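Local coordinates for UPF0311 protein RPA1785 (PDB 3C5O) that is of unknown function but belongs to the UPF0311 (DUF3237) family and folds into a closed antiparallel beta-barrel, at residues B[9-14]-B[148-153]. Numbering follows the deposited sequence.
Sequences TKYVFT and VIDVHQ
Residues 9-14 and 148-153, on the first and last strands of the barrel, pair antiparallel with a classic beta bulge at Val12 and Phe13, which both face Val151. Lys10 and Gln153 exchange two backbone hydrogen bonds. At the bulge, Val151 O accepts a nearly straight hydrogen bond from Val12 N (174°) and a weak one from Phe13 N. Val151 N in turn is held by Phe13 O at 2.7 Å. The bulge shifts the register by one residue and leaves Tyr11, His152, Thr14 and Asp150 on one face. There Tyr11 presents the edge of its ring to the face of the His152 imidazole in an offset edge-to-face pair, with planes 66° apart. Further along, Thr14 OG1 donates to Asp150 OD1 at 2.7 Å, meeting that oxygen almost end-on; this hydroxyl also lies in the plane of the Tyr11 ring, at its edge beside OH. A water joins Thr9 OG1 to His152 ND1, 2.7 Å from the latter. On the other face, Phe13 CG sits between its own backbone N and carbonyl carbon (chi1 53°), which lays the ring beside Val151, whose CB lies over the ring face, 4.2 Å from the centroid, in a CH-pi contact. The extended Lys10 and Gln153 chains run side by side, and Val12 CG1 meets Gln153 CB at 3.7 Å, their side chains roughly perpendicular. Trp130 and Leu131 also pack on Phe13, and Phe136 of the adjoining strand on Val151. Pro5 of the second subunit rests against Tyr11 and Asp150, and Thr6 of that subunit against His152. The seam closing the barrel thus joins a buried apolar patch of Phe13 and Val151 to a face at the subunit interface, where the Thr14 bond probably steadies the Asp150 carboxylate and its negative charge.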
# COMPACT_ATOMS: atom_id res chain seq x y z
N THR B 9 20.46 -8.18 -15.21
CA THR B 9 20.34 -8.50 -13.80
C THR B 9 21.58 -9.25 -13.38
O THR B 9 22.35 -9.70 -14.22
CB THR B 9 19.08 -9.34 -13.45
OG1 THR B 9 19.21 -10.66 -14.00
CG2 THR B 9 17.82 -8.68 -13.95
N LYS B 10 21.78 -9.39 -12.08
CA LYS B 10 22.90 -10.12 -11.51
C LYS B 10 22.43 -10.77 -10.21
O LYS B 10 21.88 -10.10 -9.34
CB LYS B 10 24.08 -9.16 -11.27
CG LYS B 10 25.08 -9.60 -10.22
CD LYS B 10 26.05 -8.47 -9.87
CE LYS B 10 26.70 -8.70 -8.52
NZ LYS B 10 27.14 -7.38 -7.96
N TYR B 11 22.64 -12.07 -10.08
CA TYR B 11 22.30 -12.79 -8.86
C TYR B 11 23.14 -12.26 -7.72
O TYR B 11 24.36 -12.14 -7.87
CB TYR B 11 22.52 -14.29 -9.02
CG TYR B 11 22.51 -15.03 -7.70
CD1 TYR B 11 21.31 -15.33 -7.07
CD2 TYR B 11 23.70 -15.41 -7.08
CE1 TYR B 11 21.27 -15.98 -5.86
CE2 TYR B 11 23.69 -16.06 -5.86
CZ TYR B 11 22.47 -16.34 -5.25
OH TYR B 11 22.45 -17.00 -4.04
N VAL B 12 22.51 -11.92 -6.60
CA VAL B 12 23.26 -11.40 -5.47
C VAL B 12 23.20 -12.31 -4.23
O VAL B 12 24.21 -12.53 -3.58
CB VAL B 12 22.90 -9.92 -5.10
CG1 VAL B 12 23.47 -8.96 -6.12
CG2 VAL B 12 21.38 -9.73 -4.96
N PHE B 13 22.03 -12.80 -3.86
CA PHE B 13 21.98 -13.67 -2.67
C PHE B 13 20.71 -14.46 -2.60
O PHE B 13 19.76 -14.16 -3.32
CB PHE B 13 22.21 -12.89 -1.35
CG PHE B 13 21.31 -11.68 -1.17
CD1 PHE B 13 21.78 -10.40 -1.47
CD2 PHE B 13 20.02 -11.83 -0.66
CE1 PHE B 13 20.97 -9.31 -1.31
CE2 PHE B 13 19.20 -10.72 -0.49
CZ PHE B 13 19.67 -9.46 -0.81
N THR B 14 20.70 -15.46 -1.73
CA THR B 14 19.52 -16.30 -1.50
C THR B 14 18.98 -16.13 -0.07
O THR B 14 19.74 -16.13 0.90
CB THR B 14 19.82 -17.76 -1.83
OG1 THR B 14 20.24 -17.85 -3.20
CG2 THR B 14 18.59 -18.64 -1.65
N VAL B 148 12.54 -20.64 -0.74
CA VAL B 148 13.90 -20.29 -1.14
C VAL B 148 13.84 -19.26 -2.25
O VAL B 148 13.43 -19.57 -3.36
CB VAL B 148 14.66 -21.52 -1.67
CG1 VAL B 148 16.09 -21.16 -2.12
CG2 VAL B 148 14.72 -22.62 -0.62
N ILE B 149 14.27 -18.03 -1.96
CA ILE B 149 14.19 -16.93 -2.92
C ILE B 149 15.59 -16.61 -3.36
O ILE B 149 16.41 -16.20 -2.55
CB ILE B 149 13.71 -15.57 -2.28
CG1 ILE B 149 12.88 -15.72 -0.97
CG2 ILE B 149 13.18 -14.60 -3.38
CD1 ILE B 149 11.51 -16.14 -1.11
N ASP B 150 15.84 -16.75 -4.65
CA ASP B 150 17.09 -16.32 -5.23
C ASP B 150 16.90 -14.89 -5.68
O ASP B 150 16.07 -14.61 -6.55
CB ASP B 150 17.44 -17.19 -6.42
CG ASP B 150 17.74 -18.60 -6.01
OD1 ASP B 150 18.57 -18.79 -5.09
OD2 ASP B 150 17.16 -19.53 -6.60
N VAL B 151 17.66 -13.99 -5.07
CA VAL B 151 17.48 -12.55 -5.25
C VAL B 151 18.46 -12.03 -6.30
O VAL B 151 19.66 -12.30 -6.24
CB VAL B 151 17.66 -11.77 -3.89
CG1 VAL B 151 17.48 -10.26 -4.09
CG2 VAL B 151 16.66 -12.27 -2.81
N HIS B 152 17.93 -11.29 -7.26
CA HIS B 152 18.72 -10.75 -8.34
C HIS B 152 18.64 -9.24 -8.31
O HIS B 152 17.55 -8.69 -8.19
CB HIS B 152 18.19 -11.27 -9.66
CG HIS B 152 18.17 -12.76 -9.74
ND1 HIS B 152 19.22 -13.49 -10.25
CD2 HIS B 152 17.25 -13.66 -9.33
CE1 HIS B 152 18.94 -14.78 -10.18
NE2 HIS B 152 17.75 -14.91 -9.62
N GLN B 153 19.79 -8.58 -8.42
CA GLN B 153 19.87 -7.13 -8.48
C GLN B 153 19.55 -6.70 -9.90
O GLN B 153 20.16 -7.21 -10.84
CB GLN B 153 21.29 -6.71 -8.13
CG GLN B 153 21.48 -5.23 -7.94
CD GLN B 153 22.94 -4.84 -7.79
OE1 GLN B 153 23.26 -3.76 -7.30
NE2 GLN B 153 23.84 -5.71 -8.24
O HOH W 1 20.62 -12.65 -12.39